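Local coordinates for putative decarboxylase involved in desferrioxamine biosynthesis (Erwinia amylovora, PDB 5O5C), which probably decarboxylates lysine with pyridoxal 5'-phosphate as cofactor, as a step of desferrioxamine biosynthesis in the fire blight pathogen, at residues Asp163-Ser168 with Lys375-Arg381; Asp322-Tyr328 with Gly339-Arg344. One frame throughout, in Å; residues are numbered along the deposited sequence.

Contact 1. Residues Asp163-Ser168 with Lys375-Arg381; sequences DGIFTS and KSIQTTR. With PLP (pyridoxal-5'-phosphate), chain G.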
ATOM      1  N   ASP B 163     -18.276  -2.227   9.318  1.00 25.75           N
ATOM      2  CA  ASP B 163     -17.271  -3.022   8.599  1.00 28.36           C
ATOM      3  C   ASP B 163     -15.979  -2.239   8.361  1.00 27.62           C
ATOM      4  O   ASP B 163     -15.897  -1.027   8.638  1.00 29.45           O
ATOM      5  CB  ASP B 163     -17.861  -3.452   7.267  1.00 30.67           C
ATOM      6  CG  ASP B 163     -17.200  -4.696   6.666  1.00 33.22           C
ATOM      7  OD1 ASP B 163     -16.183  -5.223   7.153  1.00 32.91           O
ATOM      8  OD2 ASP B 163     -17.719  -5.142   5.638  1.00 40.84           O
ATOM      9  N   GLY B 164     -14.973  -2.913   7.818  1.00 23.90           N
ATOM     10  CA  GLY B 164     -13.733  -2.208   7.421  1.00 23.09           C
ATOM     11  C   GLY B 164     -12.836  -2.963   6.489  1.00 23.41           C
ATOM     12  O   GLY B 164     -13.175  -4.037   6.028  1.00 21.62           O
ATOM     13  N   ILE B 165     -11.660  -2.411   6.241  1.00 23.07           N
ATOM     14  CA  ILE B 165     -10.763  -2.972   5.267  1.00 25.06           C
ATOM     15  C   ILE B 165      -9.318  -2.605   5.629  1.00 24.33           C
ATOM     16  O   ILE B 165      -9.067  -1.596   6.252  1.00 27.61           O
ATOM     17  CB  ILE B 165     -11.179  -2.470   3.874  1.00 24.35           C
ATOM     18  CG1 ILE B 165     -10.237  -2.957   2.806  1.00 26.34           C
ATOM     19  CG2 ILE B 165     -11.267  -0.967   3.829  1.00 26.53           C
ATOM     20  CD1 ILE B 165     -10.467  -4.370   2.412  1.00 24.53           C
ATOM     21  N   PHE B 166      -8.377  -3.461   5.269  1.00 24.45           N
ATOM     22  CA  PHE B 166      -6.998  -3.126   5.445  1.00 22.96           C
ATOM     23  C   PHE B 166      -6.548  -2.319   4.203  1.00 22.33           C
ATOM     24  O   PHE B 166      -6.831  -2.677   3.047  1.00 21.13           O
ATOM     25  CB  PHE B 166      -6.168  -4.360   5.666  1.00 24.29           C
ATOM     26  CG  PHE B 166      -6.090  -4.816   7.100  1.00 23.86           C
ATOM     27  CD1 PHE B 166      -7.077  -5.620   7.652  1.00 24.55           C
ATOM     28  CD2 PHE B 166      -4.965  -4.512   7.886  1.00 26.35           C
ATOM     29  CE1 PHE B 166      -7.005  -6.044   8.977  1.00 23.38           C
ATOM     30  CE2 PHE B 166      -4.878  -4.944   9.215  1.00 22.60           C
ATOM     31  CZ  PHE B 166      -5.885  -5.719   9.752  1.00 24.36           C
ATOM     32  N   THR B 167      -5.796  -1.263   4.472  1.00 22.28           N
ATOM     33  CA  THR B 167      -5.205  -0.390   3.467  1.00 22.17           C
ATOM     34  C   THR B 167      -3.722  -0.280   3.663  1.00 20.88           C
ATOM     35  O   THR B 167      -3.205  -0.844   4.593  1.00 19.18           O
ATOM     36  CB  THR B 167      -5.686   1.019   3.692  1.00 21.72           C
ATOM     37  OG1 THR B 167      -5.214   1.424   4.967  1.00 21.30           O
ATOM     38  CG2 THR B 167      -7.185   1.060   3.672  1.00 26.51           C
ATOM     39  N   SER B 168      -3.050   0.555   2.852  1.00 21.33           N
ATOM     40  CA  SER B 168      -1.611   0.689   2.937  1.00 20.08           C
ATOM     41  C   SER B 168      -1.196   1.361   4.185  1.00 22.12           C
ATOM     42  O   SER B 168      -0.054   1.224   4.624  1.00 24.03           O
ATOM     43  CB  SER B 168      -1.022   1.451   1.758  1.00 19.23           C
ATOM     44  OG  SER B 168      -1.586   2.688   1.467  1.00 15.20           O
ATOM     45  N   LYS B 375     -14.771  -3.390  -1.046  1.00 26.40           N
ATOM     46  CA  LYS B 375     -14.631  -2.321  -0.042  1.00 24.56           C
ATOM     47  C   LYS B 375     -13.318  -1.488  -0.106  1.00 23.66           C
ATOM     48  O   LYS B 375     -13.041  -0.642   0.760  1.00 24.92           O
ATOM     49  CB  LYS B 375     -14.709  -2.920   1.376  1.00 26.74           C
ATOM     50  CG  LYS B 375     -15.836  -3.920   1.625  1.00 28.71           C
ATOM     51  CD  LYS B 375     -15.863  -4.501   3.035  1.00 27.56           C
ATOM     52  CE  LYS B 375     -14.720  -5.444   3.316  1.00 25.79           C
ATOM     53  NZ  LYS B 375     -14.823  -6.163   4.600  1.00 22.79           N
ATOM     54  N   SER B 376     -12.525  -1.707  -1.125  1.00 23.28           N
ATOM     55  CA  SER B 376     -11.137  -1.236  -1.181  1.00 21.69           C
ATOM     56  C   SER B 376     -11.003  -0.307  -2.330  1.00 19.84           C
ATOM     57  O   SER B 376     -11.785  -0.420  -3.280  1.00 21.15           O
ATOM     58  CB  SER B 376     -10.213  -2.442  -1.365  1.00 20.53           C
ATOM     59  OG  SER B 376      -8.832  -2.112  -1.281  1.00 20.01           O
ATOM     60  N   ILE B 377     -10.045   0.628  -2.234  1.00 20.66           N
ATOM     61  CA  ILE B 377      -9.583   1.436  -3.332  1.00 21.90           C
ATOM     62  C   ILE B 377      -8.252   0.929  -3.923  1.00 23.55           C
ATOM     63  O   ILE B 377      -7.676   1.568  -4.823  1.00 25.55           O
ATOM     64  CB  ILE B 377      -9.521   2.987  -3.023  1.00 23.56           C
ATOM     65  CG1 ILE B 377      -8.677   3.293  -1.827  1.00 22.40           C
ATOM     66  CG2 ILE B 377     -10.914   3.606  -2.907  1.00 25.51           C
ATOM     67  CD1 ILE B 377      -7.862   4.532  -1.988  1.00 23.57           C
ATOM     68  N   GLN B 378      -7.769  -0.211  -3.432  1.00 23.46           N
ATOM     69  CA  GLN B 378      -6.697  -0.960  -4.078  1.00 24.80           C
ATOM     70  C   GLN B 378      -7.310  -2.155  -4.832  1.00 25.88           C
ATOM     71  O   GLN B 378      -8.470  -2.550  -4.594  1.00 19.94           O
ATOM     72  CB  GLN B 378      -5.733  -1.503  -3.006  1.00 27.43           C
ATOM     73  CG  GLN B 378      -5.022  -0.452  -2.137  1.00 30.01           C
ATOM     74  CD  GLN B 378      -4.265  -1.040  -0.942  1.00 31.29           C
ATOM     75  OE1 GLN B 378      -4.812  -1.226   0.124  1.00 35.34           O
ATOM     76  NE2 GLN B 378      -3.007  -1.284  -1.116  1.00 37.04           N
ATOM     77  N   THR B 379      -6.488  -2.764  -5.681  1.00 24.55           N
ATOM     78  CA  THR B 379      -6.795  -4.025  -6.267  1.00 22.25           C
ATOM     79  C   THR B 379      -5.964  -5.143  -5.599  1.00 19.23           C
ATOM     80  O   THR B 379      -6.266  -5.555  -4.507  1.00 16.87           O
ATOM     81  CB  THR B 379      -6.726  -3.956  -7.810  1.00 24.21           C
ATOM     82  OG1 THR B 379      -7.438  -2.799  -8.305  1.00 24.67           O
ATOM     83  CG2 THR B 379      -7.430  -5.215  -8.415  1.00 24.80           C
ATOM     84  N   THR B 380      -4.883  -5.593  -6.214  1.00 18.20           N
ATOM     85  CA  THR B 380      -3.978  -6.507  -5.601  1.00 18.15           C
ATOM     86  C   THR B 380      -3.511  -6.019  -4.221  1.00 19.52           C
ATOM     87  O   THR B 380      -3.011  -4.907  -4.093  1.00 22.75           O
ATOM     88  CB  THR B 380      -2.752  -6.680  -6.494  1.00 16.62           C
ATOM     89  OG1 THR B 380      -3.181  -7.296  -7.666  1.00 14.34           O
ATOM     90  CG2 THR B 380      -1.716  -7.537  -5.863  1.00 17.66           C
ATOM     91  N   ARG B 381      -3.671  -6.853  -3.217  1.00 19.95           N
ATOM     92  CA  ARG B 381      -3.382  -6.452  -1.862  1.00 21.31           C
ATOM     93  C   ARG B 381      -2.841  -7.619  -1.037  1.00 19.76           C
ATOM     94  O   ARG B 381      -3.371  -8.687  -1.083  1.00 20.96           O
ATOM     95  CB  ARG B 381      -4.617  -5.865  -1.224  1.00 24.52           C
ATOM     96  CG  ARG B 381      -4.353  -5.073   0.033  1.00 27.45           C
ATOM     97  CD  ARG B 381      -5.662  -4.470   0.540  1.00 34.54           C
ATOM     98  NE  ARG B 381      -6.384  -5.388   1.438  1.00 38.85           N
ATOM     99  CZ  ARG B 381      -7.564  -5.939   1.206  1.00 43.36           C
ATOM    100  NH1 ARG B 381      -8.221  -5.764   0.055  1.00 55.81           N
ATOM    101  NH2 ARG B 381      -8.091  -6.721   2.128  1.00 46.25           N
TER
HETATM  102  N1  PLP G 601      -3.517  -2.418 -14.996  1.00 42.59           N
HETATM  103  C2  PLP G 601      -3.421  -3.656 -15.546  1.00 38.66           C
HETATM  104  C2A PLP G 601      -3.195  -3.843 -17.015  1.00 38.46           C
HETATM  105  C3  PLP G 601      -3.490  -4.852 -14.698  1.00 40.19           C
HETATM  106  O3  PLP G 601      -3.398  -6.083 -15.276  1.00 40.99           O
HETATM  107  C4  PLP G 601      -3.702  -4.644 -13.243  1.00 39.52           C
HETATM  108  C4A PLP G 601      -3.775  -5.796 -12.310  1.00 40.13           C
HETATM  109  C5  PLP G 601      -3.803  -3.234 -12.760  1.00 41.78           C
HETATM  110  C6  PLP G 601      -3.686  -2.186 -13.679  1.00 38.77           C
HETATM  111  C5A PLP G 601      -3.993  -2.942 -11.282  1.00 41.75           C
HETATM  112  O4P PLP G 601      -2.807  -3.300 -10.563  1.00 42.46           O
HETATM  113  P   PLP G 601      -2.859  -3.898  -9.063  1.00 40.88           P
HETATM  114  O1P PLP G 601      -1.402  -4.224  -8.807  1.00 39.15           O
HETATM  115  O2P PLP G 601      -3.387  -2.732  -8.260  1.00 35.94           O
HETATM  116  O3P PLP G 601      -3.738  -5.106  -9.118  1.00 41.49           O
HETATM  117  O   HOH W   1      -7.451  -1.459   0.672  1.00 31.69           O
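Lys375 reaches across to Asp163 with a chain that stays extended until it bends at chi3 (-70°), and this bend brings NZ to Asp163 and Gly164 at the start of the strand. The two side chains cross at about a right angle. NZ forms a salt bridge with Asp163 OD1 at 3.0 Å, on the syn side but out of the carboxylate plane, with a weak bond to OD2; at the same 3.0 Å NZ also binds the backbone O of Gly164. The same OD1 takes a bond from Gly164 N (2.7 Å), arriving from the same face as the ammonium, and another from Gln146, so several donors fix the carboxylate's rotation.

Further along, Ile165 lays its CD1 methyl over one face of the Arg381 guanidinium, offset toward the rim, with CD1 3.4 Å from NH2. A salt bridge to Glu145 secures that guanidinium. Farther still, a water joins the segments: it donates to Phe166 O (2.7 Å) and to Gln378 OE1, while Ser376 OG donates to it. Ser376 OG also accepts from Gln378 N at 3.1 Å, closing an ST turn, and Gln172 supplies a second donor to Gln378 OE1. Beyond the turn, Thr380 N and OG1 both donate to phosphate O3P, OG1 at 2.7 Å; the same cofactor is also hydrogen-bonded by Thr171, Thr273 and His329 of the second subunit.

The loop 375-381 thus runs beside strand 163-167, the outermost strand of the large sheet, with helix 140-156 providing Glu145 and Gln146 and helix 170-189 providing Gln172.

Contact 2. Residues Asp322-Tyr328 with Gly339-Arg344; sequences DSVTVDY and GAFFVR. With PLP (pyridoxal-5'-phosphate), chain H.
Tyr328 and Phe342 meet from opposite directions: the phenol OH lies in the plane of the Phe342 ring, at its edge, 3.5 Å from CZ. Tyr328 OH has its polar partner in Thr152. The Tyr328 ring also has Ala340 CB at its edge (3.7 Å from CE2) and, over one face, the CG1 methyl of Val326.

Val326 divides its branches between the two aromatics. With CG1 anti to the backbone N (chi1 170°), one methyl is turned to the tyrosine, while CG2 comes obliquely to Phe342, 3.7 Å from CE1. Phe342 itself has CG beside the backbone N (chi1 -63°), a torsion that lays the ring back along its own strand, over toward Val326 CG2 and Tyr328 OH; helix 140-156 packs against it.

On the other face of the sheet Phe341 adopts a different rotamer. Its CE1 lies 3.7 Å from Ser323 CB, and Thr325 CG2 stands at the ring edge, with helix 170-189 nearby. Ser323 OG is bound by Trp294 and His296. The strands themselves are joined by paired backbone bonds, Phe342 N to Val324 O at 2.7 Å and Ala340 N to Val326 O at 3.0 Å among them.

At the strand's end Asp327 OD2 approaches phosphate oxygen O2P of the cofactor at 2.6 Å, just ahead of His329 and of Lys330, the lysine predicted to bind the cofactor, which lies in the connection between the two strands. The large domain of fold type I PLP enzymes has a seven-stranded mixed sheet with one antiparallel strand; here that strand is 339-343.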
ATOM      1  N   ASP B 322     -18.596   8.108  12.277  1.00 29.58           N
ATOM      2  CA  ASP B 322     -19.085   7.506  11.030  1.00 28.51           C
ATOM      3  C   ASP B 322     -17.985   6.654  10.390  1.00 27.59           C
ATOM      4  O   ASP B 322     -18.299   5.553   9.836  1.00 22.98           O
ATOM      5  CB  ASP B 322     -19.622   8.581  10.096  1.00 31.82           C
ATOM      6  CG  ASP B 322     -20.832   9.241  10.667  1.00 31.98           C
ATOM      7  OD1 ASP B 322     -21.817   8.524  10.789  1.00 34.22           O
ATOM      8  OD2 ASP B 322     -20.764  10.422  11.064  1.00 35.53           O
ATOM      9  N   SER B 323     -16.729   7.145  10.491  1.00 24.41           N
ATOM     10  CA  SER B 323     -15.497   6.351  10.188  1.00 22.41           C
ATOM     11  C   SER B 323     -14.348   6.502  11.147  1.00 21.51           C
ATOM     12  O   SER B 323     -14.283   7.464  11.899  1.00 20.54           O
ATOM     13  CB  SER B 323     -14.925   6.703   8.826  1.00 24.15           C
ATOM     14  OG  SER B 323     -14.765   8.106   8.697  1.00 20.81           O
ATOM     15  N   VAL B 324     -13.421   5.540  11.076  1.00 17.63           N
ATOM     16  CA  VAL B 324     -12.272   5.488  11.963  1.00 18.21           C
ATOM     17  C   VAL B 324     -11.063   4.969  11.186  1.00 18.60           C
ATOM     18  O   VAL B 324     -11.161   3.917  10.466  1.00 18.68           O
ATOM     19  CB  VAL B 324     -12.447   4.578  13.212  1.00 17.03           C
ATOM     20  CG1 VAL B 324     -11.253   4.730  14.152  1.00 17.17           C
ATOM     21  CG2 VAL B 324     -13.697   4.866  13.996  1.00 16.89           C
ATOM     22  N   THR B 325      -9.954   5.675  11.314  1.00 17.31           N
ATOM     23  CA  THR B 325      -8.691   5.185  10.797  1.00 20.58           C
ATOM     24  C   THR B 325      -7.797   4.707  11.940  1.00 20.78           C
ATOM     25  O   THR B 325      -7.646   5.381  12.955  1.00 19.19           O
ATOM     26  CB  THR B 325      -7.904   6.227   9.997  1.00 20.67           C
ATOM     27  OG1 THR B 325      -7.466   7.263  10.891  1.00 32.98           O
ATOM     28  CG2 THR B 325      -8.649   6.783   9.005  1.00 17.81           C
ATOM     29  N   VAL B 326      -7.132   3.598  11.698  1.00 21.38           N
ATOM     30  CA  VAL B 326      -6.348   2.886  12.701  1.00 22.95           C
ATOM     31  C   VAL B 326      -5.004   2.441  12.103  1.00 23.52           C
ATOM     32  O   VAL B 326      -5.039   1.789  11.059  1.00 21.62           O
ATOM     33  CB  VAL B 326      -7.136   1.616  13.097  1.00 22.52           C
ATOM     34  CG1 VAL B 326      -6.301   0.698  13.946  1.00 23.68           C
ATOM     35  CG2 VAL B 326      -8.405   1.984  13.825  1.00 24.86           C
ATOM     36  N   ASP B 327      -3.855   2.705  12.777  1.00 23.39           N
ATOM     37  CA  ASP B 327      -2.522   2.209  12.298  1.00 23.72           C
ATOM     38  C   ASP B 327      -1.897   1.235  13.263  1.00 23.26           C
ATOM     39  O   ASP B 327      -1.418   1.633  14.309  1.00 20.87           O
ATOM     40  CB  ASP B 327      -1.466   3.297  12.041  1.00 27.16           C
ATOM     41  CG  ASP B 327      -1.508   3.890  10.663  1.00 25.24           C
ATOM     42  OD1 ASP B 327      -2.315   3.540   9.818  1.00 25.26           O
ATOM     43  OD2 ASP B 327      -0.693   4.784  10.447  1.00 28.24           O
ATOM     44  N   TYR B 328      -1.911  -0.048  12.881  1.00 20.96           N
ATOM     45  CA  TYR B 328      -1.336  -1.084  13.676  1.00 20.28           C
ATOM     46  C   TYR B 328       0.158  -1.019  13.580  1.00 19.76           C
ATOM     47  O   TYR B 328       0.861  -1.492  14.526  1.00 15.70           O
ATOM     48  CB  TYR B 328      -1.799  -2.481  13.287  1.00 19.64           C
ATOM     49  CG  TYR B 328      -3.269  -2.658  13.096  1.00 19.17           C
ATOM     50  CD1 TYR B 328      -4.101  -2.884  14.200  1.00 20.74           C
ATOM     51  CD2 TYR B 328      -3.863  -2.613  11.828  1.00 21.30           C
ATOM     52  CE1 TYR B 328      -5.457  -3.082  14.052  1.00 20.30           C
ATOM     53  CE2 TYR B 328      -5.257  -2.804  11.683  1.00 21.25           C
ATOM     54  CZ  TYR B 328      -6.050  -3.016  12.821  1.00 20.43           C
ATOM     55  OH  TYR B 328      -7.452  -3.209  12.745  1.00 20.99           O
ATOM     56  N   GLY B 339      -2.489  -1.406   8.581  1.00 16.47           N
ATOM     57  CA  GLY B 339      -3.402  -0.381   8.914  1.00 16.57           C
ATOM     58  C   GLY B 339      -4.691  -0.638   8.222  1.00 15.93           C
ATOM     59  O   GLY B 339      -4.752  -1.402   7.262  1.00 16.00           O
ATOM     60  N   ALA B 340      -5.717  -0.032   8.765  1.00 16.11           N
ATOM     61  CA  ALA B 340      -7.081  -0.303   8.369  1.00 18.47           C
ATOM     62  C   ALA B 340      -8.005   0.869   8.574  1.00 19.05           C
ATOM     63  O   ALA B 340      -7.727   1.778   9.398  1.00 21.66           O
ATOM     64  CB  ALA B 340      -7.610  -1.518   9.131  1.00 19.79           C
ATOM     65  N   PHE B 341      -9.088   0.826   7.785  1.00 21.21           N
ATOM     66  CA  PHE B 341     -10.145   1.855   7.729  1.00 19.84           C
ATOM     67  C   PHE B 341     -11.495   1.242   8.109  1.00 19.68           C
ATOM     68  O   PHE B 341     -11.853   0.194   7.604  1.00 20.72           O
ATOM     69  CB  PHE B 341     -10.218   2.393   6.316  1.00 18.96           C
ATOM     70  CG  PHE B 341     -11.323   3.342   6.108  1.00 19.03           C
ATOM     71  CD1 PHE B 341     -11.290   4.564   6.708  1.00 20.47           C
ATOM     72  CD2 PHE B 341     -12.447   2.979   5.379  1.00 20.69           C
ATOM     73  CE1 PHE B 341     -12.328   5.445   6.589  1.00 19.44           C
ATOM     74  CE2 PHE B 341     -13.487   3.878   5.214  1.00 22.82           C
ATOM     75  CZ  PHE B 341     -13.437   5.104   5.850  1.00 21.94           C
ATOM     76  N   PHE B 342     -12.250   1.909   8.975  1.00 19.94           N
ATOM     77  CA  PHE B 342     -13.493   1.395   9.491  1.00 18.43           C
ATOM     78  C   PHE B 342     -14.639   2.342   9.236  1.00 19.90           C
ATOM     79  O   PHE B 342     -14.463   3.527   9.403  1.00 17.86           O
ATOM     80  CB  PHE B 342     -13.380   1.139  10.970  1.00 18.20           C
ATOM     81  CG  PHE B 342     -12.383   0.100  11.289  1.00 17.74           C
ATOM     82  CD1 PHE B 342     -11.057   0.431  11.400  1.00 16.01           C
ATOM     83  CD2 PHE B 342     -12.756  -1.227  11.374  1.00 17.91           C
ATOM     84  CE1 PHE B 342     -10.127  -0.516  11.627  1.00 17.29           C
ATOM     85  CE2 PHE B 342     -11.809  -2.192  11.573  1.00 17.55           C
ATOM     86  CZ  PHE B 342     -10.493  -1.844  11.698  1.00 17.27           C
ATOM     87  N   VAL B 343     -15.808   1.783   8.887  1.00 20.77           N
ATOM     88  CA  VAL B 343     -17.061   2.546   8.740  1.00 21.92           C
ATOM     89  C   VAL B 343     -18.197   2.105   9.713  1.00 21.75           C
ATOM     90  O   VAL B 343     -18.303   0.954  10.071  1.00 21.03           O
ATOM     91  CB  VAL B 343     -17.585   2.485   7.322  1.00 23.03           C
ATOM     92  CG1 VAL B 343     -16.687   3.298   6.395  1.00 25.40           C
ATOM     93  CG2 VAL B 343     -17.764   1.059   6.820  1.00 24.66           C
ATOM     94  N   ARG B 344     -19.040   3.039  10.114  1.00 21.38           N
ATOM     95  CA  ARG B 344     -20.159   2.742  10.986  1.00 22.59           C
ATOM     96  C   ARG B 344     -21.200   1.891  10.210  1.00 23.75           C
ATOM     97  O   ARG B 344     -21.734   0.958  10.746  1.00 27.70           O
ATOM     98  CB  ARG B 344     -20.783   4.048  11.452  1.00 24.87           C
ATOM     99  CG  ARG B 344     -21.882   3.898  12.449  1.00 29.06           C
ATOM    100  CD  ARG B 344     -22.399   5.233  12.986  1.00 27.92           C
ATOM    101  NE  ARG B 344     -23.109   4.880  14.188  1.00 28.50           N
ATOM    102  CZ  ARG B 344     -22.767   5.163  15.433  1.00 34.24           C
ATOM    103  NH1 ARG B 344     -21.679   5.845  15.693  1.00 45.01           N
ATOM    104  NH2 ARG B 344     -23.496   4.730  16.438  1.00 34.24           N
TER
HETATM  105  N1  PLP H 601      -3.116  10.247  10.855  1.00 35.64           N
HETATM  106  C2  PLP H 601      -2.364  10.468  11.953  1.00 36.73           C
HETATM  107  C2A PLP H 601      -2.994  10.950  13.225  1.00 35.63           C
HETATM  108  C3  PLP H 601      -0.918  10.211  11.883  1.00 37.96           C
HETATM  109  O3  PLP H 601      -0.098  10.418  12.967  1.00 41.45           O
HETATM  110  C4  PLP H 601      -0.407   9.713  10.583  1.00 37.02           C
HETATM  111  C4A PLP H 601       1.038   9.487  10.365  1.00 39.68           C
HETATM  112  C5  PLP H 601      -1.329   9.515   9.463  1.00 36.93           C
HETATM  113  C6  PLP H 601      -2.659   9.826   9.664  1.00 36.16           C
HETATM  114  C5A PLP H 601      -0.804   9.022   8.134  1.00 37.44           C
HETATM  115  O4P PLP H 601      -0.473   7.647   8.385  1.00 39.86           O
HETATM  116  P   PLP H 601       0.339   6.649   7.409  1.00 38.91           P
HETATM  117  O1P PLP H 601       1.754   7.127   7.479  1.00 40.94           O
HETATM  118  O2P PLP H 601       0.204   5.304   8.076  1.00 40.13           O
HETATM  119  O3P PLP H 601      -0.219   6.688   6.030  1.00 36.33           O

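How the contacts relate
Segments 163-168, 322-328, 339-344 and 375-381 follow one another along the chain, so contact 2 falls wholly between the two halves of contact 1. Their centres are about 11 Å apart, and both reach the seven-stranded mixed sheet, contact 1 through strand 163-167 alone: strand 339-343 lies between 163-167 and 323-327. Probable backbone hydrogen bonds, Asp163 O to Val343 N and Ile165 O to Phe341 N, join the contacts directly, and the rings of Phe166 and Tyr328 meet. This side of the sheet thus touches two cofactor sites of the dimer: Asp327 in contact 2 approaches the cofactor of its own subunit, whereas Thr380 in contact 1 reaches the one held by the second subunit.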